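Local coordinates for protein ATP:cob(I)alamin adenosyltransferase (Salmonella enterica subsp. enterica serovar Livingstone, PDB 5CX7) that binds heme through the C-terminal domain of PduO, an enzyme that probably converts cob(I)alamin to adenosylcobalamin for 1,2-propanediol degradation, at residues P64-T69 and K100-G105; H18-A23 and T136-I141; V10-H15 and I115-L120; V33-S38 and E128-I133. All blocks are in the same frame, centred on the assembly; numbering follows the deposited sequence.

Contact 1 (P64-T69 and K100-G105); sequences PKKAWT and KVVTFG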
# COMPACT_ATOMS: atom_id res chain seq x y z
N PRO E 64 -9.40 -16.36 0.94
CA PRO E 64 -10.03 -15.44 1.87
C PRO E 64 -10.73 -14.31 1.15
O PRO E 64 -11.79 -13.82 1.60
CB PRO E 64 -8.88 -14.90 2.73
CG PRO E 64 -7.74 -15.86 2.47
CD PRO E 64 -7.96 -16.57 1.22
N LYS E 65 -10.15 -13.87 0.05
CA LYS E 65 -10.85 -12.84 -0.77
C LYS E 65 -12.19 -13.30 -1.31
O LYS E 65 -13.15 -12.52 -1.37
CB LYS E 65 -9.95 -12.33 -1.91
CG LYS E 65 -8.80 -11.45 -1.33
CD LYS E 65 -7.91 -10.98 -2.42
CE LYS E 65 -6.99 -9.83 -1.81
NZ LYS E 65 -6.20 -9.22 -2.87
N LYS E 66 -12.24 -14.52 -1.82
CA LYS E 66 -13.55 -15.04 -2.24
C LYS E 66 -14.58 -15.04 -1.17
O LYS E 66 -15.77 -14.74 -1.38
CB LYS E 66 -13.40 -16.43 -2.86
CG LYS E 66 -12.72 -16.48 -4.18
CD LYS E 66 -12.70 -17.93 -4.74
CE LYS E 66 -11.68 -18.07 -5.86
NZ LYS E 66 -11.60 -19.46 -6.38
N ALA E 67 -14.18 -15.47 0.03
CA ALA E 67 -15.07 -15.56 1.15
C ALA E 67 -15.55 -14.20 1.55
O ALA E 67 -16.78 -13.97 1.77
CB ALA E 67 -14.39 -16.23 2.30
N TRP E 68 -14.59 -13.24 1.58
CA TRP E 68 -14.95 -11.87 1.91
C TRP E 68 -15.89 -11.23 0.86
O TRP E 68 -16.87 -10.56 1.24
CB TRP E 68 -13.68 -11.00 2.01
CG TRP E 68 -14.00 -9.63 2.49
CD1 TRP E 68 -14.07 -9.21 3.75
CD2 TRP E 68 -14.19 -8.48 1.68
NE1 TRP E 68 -14.34 -7.85 3.83
CE2 TRP E 68 -14.41 -7.37 2.57
CE3 TRP E 68 -14.19 -8.24 0.31
CZ2 TRP E 68 -14.60 -6.08 2.13
CZ3 TRP E 68 -14.50 -6.94 -0.13
CH2 TRP E 68 -14.64 -5.89 0.77
N THR E 69 -15.61 -11.47 -0.41
CA THR E 69 -16.44 -10.96 -1.50
C THR E 69 -17.91 -11.40 -1.33
O THR E 69 -18.83 -10.64 -1.58
CB THR E 69 -15.90 -11.46 -2.85
OG1 THR E 69 -14.56 -11.00 -3.07
CG2 THR E 69 -16.74 -11.00 -3.98
N LYS E 100 -9.69 -6.44 -3.49
CA LYS E 100 -10.34 -7.13 -2.38
C LYS E 100 -11.44 -8.08 -2.82
O LYS E 100 -11.80 -8.99 -2.05
CB LYS E 100 -10.92 -6.14 -1.40
CG LYS E 100 -9.80 -5.47 -0.60
CD LYS E 100 -10.34 -4.79 0.61
CE LYS E 100 -11.22 -3.64 0.24
NZ LYS E 100 -10.38 -2.58 -0.36
N VAL E 101 -11.99 -7.88 -4.00
CA VAL E 101 -13.06 -8.71 -4.52
C VAL E 101 -12.50 -9.63 -5.62
O VAL E 101 -11.68 -9.21 -6.43
CB VAL E 101 -14.29 -7.98 -5.04
CG1 VAL E 101 -14.97 -7.25 -3.88
CG2 VAL E 101 -13.97 -7.08 -6.21
N VAL E 102 -12.97 -10.90 -5.61
CA VAL E 102 -12.64 -11.86 -6.64
C VAL E 102 -13.92 -12.20 -7.34
O VAL E 102 -14.94 -12.48 -6.67
CB VAL E 102 -11.95 -13.11 -6.02
CG1 VAL E 102 -11.82 -14.21 -7.07
CG2 VAL E 102 -10.57 -12.77 -5.46
N THR E 103 -13.89 -12.22 -8.65
CA THR E 103 -15.09 -12.27 -9.48
C THR E 103 -15.24 -13.53 -10.30
O THR E 103 -16.05 -13.60 -11.24
CB THR E 103 -15.12 -11.05 -10.39
OG1 THR E 103 -13.90 -10.98 -11.15
CG2 THR E 103 -15.20 -9.78 -9.52
N PHE E 104 -14.44 -14.54 -9.97
CA PHE E 104 -14.69 -15.91 -10.48
C PHE E 104 -15.03 -16.84 -9.36
O PHE E 104 -14.85 -16.55 -8.19
CB PHE E 104 -13.48 -16.42 -11.34
CG PHE E 104 -12.13 -16.28 -10.67
CD1 PHE E 104 -11.68 -17.22 -9.74
CD2 PHE E 104 -11.25 -15.26 -11.05
CE1 PHE E 104 -10.44 -17.08 -9.11
CE2 PHE E 104 -9.99 -15.18 -10.48
CZ PHE E 104 -9.60 -16.04 -9.47
N GLY E 105 -15.56 -18.01 -9.76
CA GLY E 105 -16.14 -18.92 -8.82
C GLY E 105 -15.28 -19.46 -7.72
O GLY E 105 -14.05 -19.61 -7.82
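K66 runs from helix 59-72 along the loop 100-105 and ends on the backbone of G105. The bond from CA to CB points neither at the loop nor from it, and the later atoms come nearer. With chi1 at -70°, CG stands anti to the carbonyl carbon, and the chain beyond it is extended. K66 CG lies 3.8 Å from V102 CG1. CD passes G105 O, and CE comes 3.6 Å from F104 CE1. The tip, K66 NZ, gives a hydrogen bond of 2.8 Å to G105 O, tilted 20° from the carbonyl plane. V102 CG1 also sits over one face of the F104 ring, so this methyl touches both the aromatic ring and the lysine chain.

T69 makes the second polar link. Its OG1 accepts from V102 N at 3.0 Å, with an N-H...O angle of 156°. The same OG1 donates to K65 O at 2.7 Å. K65 O also takes the helix bond from T69 N, and the two donors reach it from opposite faces of its plane. Next to T69, V101 CG1 meets the edge of the W68 ring, 3.8 Å from CZ3. K65 CB packs on V102 CG2 at 3.6 Å.

Beyond the two segments, K66 NZ forms a salt bridge with D130 and a hydrogen bond with I122 O. K65 pairs with E61, and K100 with E61 of a third subunit. F104 meets the ring of H96 of a second subunit. The contact thus fixes an irregular loop to a helix near subunit interfaces. The carboxylate and carbonyls round K66 would favour its charged form, whereas V102 O is buried without a partner.

Contact 2 (H18-A23 and T136-I141); sequences HQLTRA and TAIAAI. With HEM (protoporphyrin IX containing Fe), chain B.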
# COMPACT_ATOMS: atom_id res chain seq x y z
N HIS E 18 -16.36 -26.25 11.86
CA HIS E 18 -15.61 -27.45 11.84
C HIS E 18 -16.02 -28.35 10.68
O HIS E 18 -15.15 -28.87 10.00
CB HIS E 18 -15.71 -28.18 13.20
CG HIS E 18 -14.68 -29.24 13.36
ND1 HIS E 18 -14.94 -30.57 13.08
CD2 HIS E 18 -13.37 -29.18 13.72
CE1 HIS E 18 -13.84 -31.29 13.26
NE2 HIS E 18 -12.91 -30.47 13.64
N GLN E 19 -17.31 -28.54 10.51
CA GLN E 19 -17.86 -29.39 9.46
C GLN E 19 -17.64 -28.83 8.09
O GLN E 19 -17.31 -29.58 7.20
CB GLN E 19 -19.36 -29.73 9.67
CG GLN E 19 -19.54 -30.57 10.91
CD GLN E 19 -18.67 -31.83 10.88
OE1 GLN E 19 -18.92 -32.71 10.06
NE2 GLN E 19 -17.70 -31.95 11.78
N LEU E 20 -17.79 -27.52 7.93
CA LEU E 20 -17.49 -26.90 6.66
C LEU E 20 -16.07 -27.16 6.27
O LEU E 20 -15.82 -27.55 5.11
CB LEU E 20 -17.71 -25.38 6.70
CG LEU E 20 -19.13 -24.85 6.61
CD1 LEU E 20 -19.20 -23.37 6.98
CD2 LEU E 20 -19.72 -25.09 5.23
N THR E 21 -15.17 -26.95 7.19
CA THR E 21 -13.75 -27.06 6.95
C THR E 21 -13.30 -28.50 6.65
O THR E 21 -12.67 -28.81 5.64
CB THR E 21 -12.95 -26.50 8.08
OG1 THR E 21 -13.34 -25.16 8.36
CG2 THR E 21 -11.46 -26.49 7.70
N ARG E 22 -13.73 -29.41 7.49
CA ARG E 22 -13.52 -30.82 7.22
C ARG E 22 -14.08 -31.31 5.92
O ARG E 22 -13.41 -32.04 5.24
CB ARG E 22 -14.13 -31.57 8.34
CG ARG E 22 -13.91 -33.04 8.35
CD ARG E 22 -14.33 -33.75 9.65
NE ARG E 22 -14.11 -35.16 9.35
CZ ARG E 22 -14.51 -36.17 10.12
NH1 ARG E 22 -15.10 -35.96 11.29
NH2 ARG E 22 -14.32 -37.40 9.70
N ALA E 23 -15.34 -31.00 5.62
CA ALA E 23 -15.96 -31.46 4.39
C ALA E 23 -15.26 -30.86 3.18
O ALA E 23 -15.12 -31.56 2.17
CB ALA E 23 -17.42 -31.09 4.34
N THR E 136 -19.98 -28.80 -1.93
CA THR E 136 -19.94 -30.04 -1.12
C THR E 136 -19.87 -29.69 0.36
O THR E 136 -20.54 -30.31 1.17
CB THR E 136 -18.75 -30.95 -1.55
OG1 THR E 136 -18.87 -31.23 -2.93
CG2 THR E 136 -18.71 -32.28 -0.76
N ALA E 137 -19.00 -28.74 0.72
CA ALA E 137 -18.80 -28.38 2.11
C ALA E 137 -20.08 -27.77 2.65
O ALA E 137 -20.49 -28.11 3.76
CB ALA E 137 -17.66 -27.40 2.24
N ILE E 138 -20.72 -26.92 1.86
CA ILE E 138 -21.93 -26.26 2.26
C ILE E 138 -23.09 -27.25 2.50
O ILE E 138 -23.83 -27.11 3.45
CB ILE E 138 -22.32 -25.19 1.26
CG1 ILE E 138 -21.33 -23.98 1.40
CG2 ILE E 138 -23.73 -24.68 1.47
CD1 ILE E 138 -21.33 -23.07 0.17
N ALA E 139 -23.17 -28.24 1.64
CA ALA E 139 -24.15 -29.34 1.80
C ALA E 139 -23.93 -30.12 3.09
O ALA E 139 -24.88 -30.72 3.57
CB ALA E 139 -24.12 -30.26 0.57
N ALA E 140 -22.72 -30.14 3.67
CA ALA E 140 -22.46 -30.87 4.91
C ALA E 140 -23.11 -30.22 6.13
O ALA E 140 -23.20 -30.84 7.16
CB ALA E 140 -20.96 -31.02 5.17
N ILE E 141 -23.53 -28.97 6.03
CA ILE E 141 -24.17 -28.36 7.15
C ILE E 141 -25.51 -27.85 6.88
O ILE E 141 -25.94 -27.29 7.79
CB ILE E 141 -23.34 -27.18 7.81
CG1 ILE E 141 -23.13 -26.00 6.86
CG2 ILE E 141 -21.97 -27.71 8.27
CD1 ILE E 141 -22.72 -24.70 7.59
CHA HEM B . -12.39 -33.41 16.06
CHB HEM B . -11.04 -28.76 16.55
CHC HEM B . -9.95 -28.87 11.84
CHD HEM B . -10.89 -33.58 11.54
C1A HEM B . -12.15 -32.16 16.53
C2A HEM B . -12.52 -31.73 17.81
C3A HEM B . -12.15 -30.42 17.95
C4A HEM B . -11.52 -30.02 16.77
CMA HEM B . -12.37 -29.53 19.15
CAA HEM B . -13.26 -32.54 18.88
CBA HEM B . -14.75 -32.13 18.76
CGA HEM B . -15.73 -33.24 19.05
O1A HEM B . -16.31 -33.27 20.16
O2A HEM B . -15.96 -34.11 18.16
C1B HEM B . -10.60 -28.38 15.30
C2B HEM B . -10.18 -27.08 14.99
C3B HEM B . -9.87 -27.10 13.66
C4B HEM B . -10.14 -28.47 13.15
CMB HEM B . -10.12 -25.94 16.01
CAB HEM B . -9.35 -25.91 12.97
CBB HEM B . -8.98 -25.79 11.71
C1C HEM B . -10.13 -30.15 11.33
C2C HEM B . -9.89 -30.51 9.97
C3C HEM B . -10.16 -31.89 9.90
C4C HEM B . -10.56 -32.30 11.22
CMC HEM B . -9.43 -29.59 8.82
CAC HEM B . -10.10 -32.87 8.76
CBC HEM B . -9.73 -32.62 7.53
C1D HEM B . -11.38 -33.87 12.80
C2D HEM B . -11.80 -35.25 13.04
C3D HEM B . -12.26 -35.24 14.31
C4D HEM B . -12.06 -33.85 14.81
CMD HEM B . -11.72 -36.40 12.05
CAD HEM B . -12.79 -36.45 15.08
CBD HEM B . -14.12 -37.01 14.55
CGD HEM B . -15.28 -36.77 15.49
O1D HEM B . -16.05 -37.73 15.82
O2D HEM B . -15.50 -35.60 15.89
NA HEM B . -11.56 -31.08 15.88
NB HEM B . -10.56 -29.14 14.21
NC HEM B . -10.58 -31.22 12.04
ND HEM B . -11.56 -33.05 13.87
FE HEM B . -11.10 -31.16 14.06
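L20 lays its branched end across the side chain of I141, the two meeting at about a right angle. L20 CG is 3.7 Å from I141 CD1, and L20 CD1 touches the same methyl. I141 presents this branch because CG1 stands between its backbone N and carbonyl carbon, with chi1 at 63°. Its other branch, CG2, reaches back to Q19 CB at 3.6 Å. L20 CD2 lies near I141 CG1 and also rests on the backbone of A137, 3.4 Å from A137 O.

Alanines carry the rest of the contact. A23 CB meets A140 CB at 3.6 Å, and A137 CB lies 3.4 Å from L20 O. With such small side chains, the CA atoms of A23 and A137 come within 4.8 Å. Helices 14-31 and 127-139 pack here side by side on one face of the antiparallel sheet, in a domain of the HbpS-like family. L20 also touches I39 and L110 of the sheet.

The far side of helix 14-31 faces the heme. H18 NE2 binds the heme iron at 2.0 Å. H18 of a fourth subunit binds the same iron, so the heme is held by two histidines across a subunit interface. R22 is extended from CG to NE and brings one face of its guanidinium over the heme methyl CMD, which is 3.4 Å from R22 CZ. R22 NE makes a salt bridge to E26, which holds that end of the side chain. T21 CG2 touches the heme methyl CMC.

Contact 3 (V10-H15 and I115-L120); sequences VALSFH and ILIGGL. With HEM (protoporphyrin IX containing Fe), chain B.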
# COMPACT_ATOMS: atom_id res chain seq x y z
N VAL E 10 -29.01 -17.99 14.73
CA VAL E 10 -28.58 -18.59 13.51
C VAL E 10 -27.08 -18.37 13.21
O VAL E 10 -26.76 -18.96 12.31
CB VAL E 10 -29.49 -18.34 12.24
CG1 VAL E 10 -30.94 -18.55 12.56
CG2 VAL E 10 -29.34 -16.89 11.90
N ALA E 11 -26.19 -17.62 13.90
CA ALA E 11 -24.76 -17.54 13.49
C ALA E 11 -24.10 -18.88 13.27
O ALA E 11 -24.61 -19.92 13.66
CB ALA E 11 -23.95 -16.76 14.54
N LEU E 12 -22.93 -18.88 12.63
CA LEU E 12 -22.13 -20.09 12.54
C LEU E 12 -21.58 -20.55 13.87
O LEU E 12 -20.90 -19.80 14.54
CB LEU E 12 -20.92 -19.91 11.56
CG LEU E 12 -21.33 -19.68 10.10
CD1 LEU E 12 -20.11 -19.14 9.29
CD2 LEU E 12 -21.86 -20.92 9.41
N SER E 13 -21.85 -21.81 14.24
CA SER E 13 -21.39 -22.40 15.48
C SER E 13 -20.03 -22.99 15.24
O SER E 13 -19.63 -23.16 14.08
CB SER E 13 -22.37 -23.51 15.90
OG SER E 13 -22.41 -24.57 14.95
N PHE E 14 -19.38 -23.44 16.33
CA PHE E 14 -18.18 -24.24 16.25
C PHE E 14 -18.35 -25.43 15.35
O PHE E 14 -17.56 -25.70 14.41
CB PHE E 14 -17.67 -24.75 17.62
CG PHE E 14 -16.59 -25.83 17.48
CD1 PHE E 14 -15.33 -25.50 17.14
CD2 PHE E 14 -16.94 -27.18 17.52
CE1 PHE E 14 -14.36 -26.48 16.94
CE2 PHE E 14 -15.99 -28.18 17.29
CZ PHE E 14 -14.69 -27.81 16.99
N HIS E 15 -19.41 -26.19 15.59
CA HIS E 15 -19.71 -27.32 14.75
C HIS E 15 -19.88 -26.95 13.25
O HIS E 15 -19.46 -27.68 12.34
CB HIS E 15 -21.00 -28.04 15.27
CG HIS E 15 -21.41 -29.22 14.43
ND1 HIS E 15 -20.84 -30.48 14.54
CD2 HIS E 15 -22.36 -29.32 13.48
CE1 HIS E 15 -21.41 -31.30 13.67
NE2 HIS E 15 -22.35 -30.62 13.04
N ILE E 115 -31.02 -14.68 7.05
CA ILE E 115 -29.96 -13.90 7.66
C ILE E 115 -28.63 -14.36 7.05
O ILE E 115 -28.32 -15.55 7.04
CB ILE E 115 -29.93 -14.08 9.20
CG1 ILE E 115 -31.29 -13.67 9.86
CG2 ILE E 115 -28.79 -13.29 9.83
CD1 ILE E 115 -31.61 -12.20 9.73
N LEU E 116 -27.82 -13.38 6.67
CA LEU E 116 -26.47 -13.66 6.19
C LEU E 116 -25.60 -14.00 7.38
O LEU E 116 -25.44 -13.23 8.33
CB LEU E 116 -25.90 -12.43 5.49
CG LEU E 116 -24.44 -12.57 4.97
CD1 LEU E 116 -24.41 -13.56 3.84
CD2 LEU E 116 -23.93 -11.21 4.53
N ILE E 117 -24.94 -15.16 7.33
CA ILE E 117 -24.11 -15.57 8.49
C ILE E 117 -22.61 -15.70 8.20
O ILE E 117 -21.84 -15.94 9.13
CB ILE E 117 -24.64 -16.90 9.15
CG1 ILE E 117 -24.66 -18.11 8.20
CG2 ILE E 117 -26.08 -16.68 9.69
CD1 ILE E 117 -25.03 -19.44 8.91
N GLY E 118 -22.24 -15.67 6.93
CA GLY E 118 -20.84 -15.83 6.59
C GLY E 118 -20.64 -16.05 5.13
O GLY E 118 -21.55 -15.95 4.33
N GLY E 119 -19.40 -16.38 4.84
CA GLY E 119 -18.89 -16.59 3.52
C GLY E 119 -17.85 -17.68 3.54
O GLY E 119 -17.07 -17.81 4.48
N LEU E 120 -17.89 -18.50 2.51
CA LEU E 120 -16.90 -19.57 2.33
C LEU E 120 -16.18 -19.34 1.02
O LEU E 120 -16.80 -19.11 0.01
CB LEU E 120 -17.60 -20.95 2.31
CG LEU E 120 -16.76 -22.13 1.89
CD1 LEU E 120 -15.84 -22.52 2.99
CD2 LEU E 120 -17.64 -23.33 1.49
CHA HEM B . -12.39 -33.41 16.06
CHB HEM B . -11.04 -28.76 16.55
CHC HEM B . -9.95 -28.87 11.84
CHD HEM B . -10.89 -33.58 11.54
C1A HEM B . -12.15 -32.16 16.53
C2A HEM B . -12.52 -31.73 17.81
C3A HEM B . -12.15 -30.42 17.95
C4A HEM B . -11.52 -30.02 16.77
CMA HEM B . -12.37 -29.53 19.15
CAA HEM B . -13.26 -32.54 18.88
CBA HEM B . -14.75 -32.13 18.76
CGA HEM B . -15.73 -33.24 19.05
O1A HEM B . -16.31 -33.27 20.16
O2A HEM B . -15.96 -34.11 18.16
C1B HEM B . -10.60 -28.38 15.30
C2B HEM B . -10.18 -27.08 14.99
C3B HEM B . -9.87 -27.10 13.66
C4B HEM B . -10.14 -28.47 13.15
CMB HEM B . -10.12 -25.94 16.01
CAB HEM B . -9.35 -25.91 12.97
CBB HEM B . -8.98 -25.79 11.71
C1C HEM B . -10.13 -30.15 11.33
C2C HEM B . -9.89 -30.51 9.97
C3C HEM B . -10.16 -31.89 9.90
C4C HEM B . -10.56 -32.30 11.22
CMC HEM B . -9.43 -29.59 8.82
CAC HEM B . -10.10 -32.87 8.76
CBC HEM B . -9.73 -32.62 7.53
C1D HEM B . -11.38 -33.87 12.80
C2D HEM B . -11.80 -35.25 13.04
C3D HEM B . -12.26 -35.24 14.31
C4D HEM B . -12.06 -33.85 14.81
CMD HEM B . -11.72 -36.40 12.05
CAD HEM B . -12.79 -36.45 15.08
CBD HEM B . -14.12 -37.01 14.55
CGD HEM B . -15.28 -36.77 15.49
O1D HEM B . -16.05 -37.73 15.82
O2D HEM B . -15.50 -35.60 15.89
NA HEM B . -11.56 -31.08 15.88
NB HEM B . -10.56 -29.14 14.21
NC HEM B . -10.58 -31.22 12.04
ND HEM B . -11.56 -33.05 13.87
FE HEM B . -11.10 -31.16 14.06
O HOH W 1 -22.01 -16.50 11.73
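Chi1 of I117 is 60°, which puts CG1 between the backbone N and the carbonyl carbon and sends CD1 to L12. L12 has CG anti to its own carbonyl carbon, with chi1 at -65°. Its CD2 then meets I117 CD1 at 3.5 Å, the two side chains crossing at about a right angle. The second branch of I117, CG2, lies 3.5 Å from V10 O. V10 CG2 touches two strand residues, 3.9 Å from I115 CB and 3.9 Å from I117 CG2.

Polar contact is made through a water. It accepts from L12 N at 2.7 Å and donates to I117 O at 2.7 Å. I117 and G118 form a classic beta bulge, both facing L110 of strand 107-112. The approach to helix 14-31 thus lies against the irregular part of strand 115-123.

S13 is the N-cap of that helix, its OG accepting from D16 N. In the first turn, F14 CZ comes 3.6 Å from the heme methyl CMA, and its ring meets that of the heme ligand H18. V10 O also accepts a hydrogen bond from R112 NH1.

Contact 4 (V33-S38 and E128-I133); sequences VPVVVS and EQDMDI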
# COMPACT_ATOMS: atom_id res chain seq x y z
N VAL E 33 -6.80 -32.43 -5.30
CA VAL E 33 -6.31 -31.09 -5.54
C VAL E 33 -6.17 -30.40 -4.17
O VAL E 33 -7.09 -30.41 -3.38
CB VAL E 33 -7.15 -30.31 -6.54
CG1 VAL E 33 -8.60 -30.30 -6.17
CG2 VAL E 33 -6.63 -28.88 -6.68
N PRO E 34 -4.97 -29.95 -3.86
CA PRO E 34 -4.82 -29.21 -2.62
C PRO E 34 -5.35 -27.79 -2.69
O PRO E 34 -5.06 -27.08 -3.65
CB PRO E 34 -3.30 -29.19 -2.40
CG PRO E 34 -2.69 -29.36 -3.73
CD PRO E 34 -3.69 -30.03 -4.62
N VAL E 35 -6.15 -27.40 -1.70
CA VAL E 35 -6.77 -26.08 -1.67
C VAL E 35 -6.48 -25.35 -0.38
O VAL E 35 -6.04 -25.93 0.62
CB VAL E 35 -8.29 -26.11 -1.94
CG1 VAL E 35 -8.58 -26.71 -3.32
CG2 VAL E 35 -9.05 -26.87 -0.84
N VAL E 36 -6.79 -24.04 -0.41
CA VAL E 36 -6.96 -23.29 0.74
C VAL E 36 -8.47 -23.07 0.95
O VAL E 36 -9.20 -22.77 0.01
CB VAL E 36 -6.25 -21.88 0.63
CG1 VAL E 36 -6.55 -21.00 1.86
CG2 VAL E 36 -4.79 -22.02 0.46
N VAL E 37 -8.90 -23.20 2.20
CA VAL E 37 -10.30 -23.03 2.66
C VAL E 37 -10.36 -21.87 3.56
O VAL E 37 -9.51 -21.74 4.46
CB VAL E 37 -10.80 -24.24 3.52
CG1 VAL E 37 -12.23 -24.08 3.95
CG2 VAL E 37 -10.59 -25.54 2.77
N SER E 38 -11.30 -20.99 3.33
CA SER E 38 -11.42 -19.85 4.15
C SER E 38 -12.87 -19.60 4.46
O SER E 38 -13.73 -19.68 3.59
CB SER E 38 -10.81 -18.58 3.45
OG SER E 38 -11.16 -17.38 4.18
N GLU E 128 -14.08 -24.63 -11.54
CA GLU E 128 -15.09 -25.69 -11.35
C GLU E 128 -14.81 -26.51 -10.12
O GLU E 128 -15.72 -26.90 -9.40
CB GLU E 128 -15.19 -26.56 -12.61
CG GLU E 128 -15.73 -25.85 -13.85
CD GLU E 128 -14.69 -25.00 -14.62
OE1 GLU E 128 -13.46 -24.98 -14.31
OE2 GLU E 128 -15.20 -24.29 -15.51
N GLN E 129 -13.58 -26.91 -9.93
CA GLN E 129 -13.22 -27.72 -8.76
C GLN E 129 -13.44 -26.96 -7.47
O GLN E 129 -13.94 -27.50 -6.50
CB GLN E 129 -11.79 -28.23 -8.82
CG GLN E 129 -11.56 -29.29 -9.84
CD GLN E 129 -10.09 -29.60 -10.03
OE1 GLN E 129 -9.20 -28.72 -9.94
NE2 GLN E 129 -9.80 -30.85 -10.29
N ASP E 130 -13.10 -25.67 -7.48
CA ASP E 130 -13.26 -24.84 -6.32
C ASP E 130 -14.73 -24.69 -5.95
O ASP E 130 -15.08 -24.81 -4.78
CB ASP E 130 -12.68 -23.42 -6.56
CG ASP E 130 -11.20 -23.36 -6.70
OD1 ASP E 130 -10.40 -24.24 -6.29
OD2 ASP E 130 -10.71 -22.25 -7.19
N MET E 131 -15.59 -24.53 -6.95
CA MET E 131 -17.00 -24.48 -6.74
C MET E 131 -17.53 -25.83 -6.19
O MET E 131 -18.43 -25.84 -5.35
CB MET E 131 -17.73 -24.08 -8.01
CG MET E 131 -17.47 -22.58 -8.40
SD MET E 131 -18.05 -22.13 -9.99
CE MET E 131 -19.80 -22.15 -9.64
N ASP E 132 -17.12 -26.91 -6.77
CA ASP E 132 -17.52 -28.26 -6.32
C ASP E 132 -17.18 -28.46 -4.88
O ASP E 132 -18.04 -28.89 -4.07
CB ASP E 132 -16.80 -29.28 -7.21
CG ASP E 132 -17.12 -30.78 -6.84
OD1 ASP E 132 -17.42 -31.07 -5.69
OD2 ASP E 132 -16.83 -31.62 -7.68
N ILE E 133 -15.95 -28.17 -4.52
CA ILE E 133 -15.52 -28.25 -3.12
C ILE E 133 -16.35 -27.38 -2.16
O ILE E 133 -16.80 -27.88 -1.16
CB ILE E 133 -14.03 -27.94 -2.98
CG1 ILE E 133 -13.18 -29.02 -3.71
CG2 ILE E 133 -13.59 -27.83 -1.54
CD1 ILE E 133 -11.79 -28.55 -4.11
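V35 and I133 slide past each other in opposite directions, V35 from the residue just before strand 36-41 and I133 from helix 127-139. Their tips meet as V35 CG1 and I133 CD1, 3.8 Å apart. I133 reaches this far because its CG1 stands anti to the carbonyl carbon, with chi1 at -64°. The same CD1 also meets V33 CG1, more loosely at 4.2 Å. Here the side chains run obliquely to one another. One methyl of the helix is therefore shared between two valines that lie on either side of P34.

Q129 stands one helical turn before I133 and also points at V33. Its extended chain brings OE1 to 4.1 Å from V33 CG1, with V33 CG2 only slightly farther. OE1 accepts a hydrogen bond from S126 N, which fixes the amide at the start of the helix. D130 approaches V35 from the next position, with OD1 4.3 Å from V35 CG1. That oxygen takes a hydrogen bond from G125 N, so the carboxylate holds the turn before the helix. The only side-chain pairs of two apolar groups are those of I133 with V33 and V35, and no CA pair is closer than 8.1 Å.

I122 of strand 115-123 touches V35, D130 and I133, and so packs against both segments. Helix 14-31 adds A28 against V35 and R27 against I133. Helix 127-139 thus packs beside helix 14-31 on one face of the sheet, while V36 touches helix 59-72 on the other.

From the N terminus, residues 10-15 lead into helix 14-31 and pack on strand 115-123 in contact 3. Residues 18-23 follow and close the longest loop, onto 136-141, in contact 2. Contact 4 joins 33-38 to 128-133 within that loop. Contact 1, 64-69 with 100-105, lies within the loops of all three others. Contact 3 crosses contacts 2 and 4. Contacts 2 and 4 share helix 127-139, and L120 of contact 3 packs on I138 of contact 2 and on V37 of contact 4. A67 touches G119, so contact 1 meets contact 3 at strand 115-123. Contacts 3 and 4 reach the sheet, contact 2 joins the two helices on it, and contact 1 joins helix 59-72 to a loop.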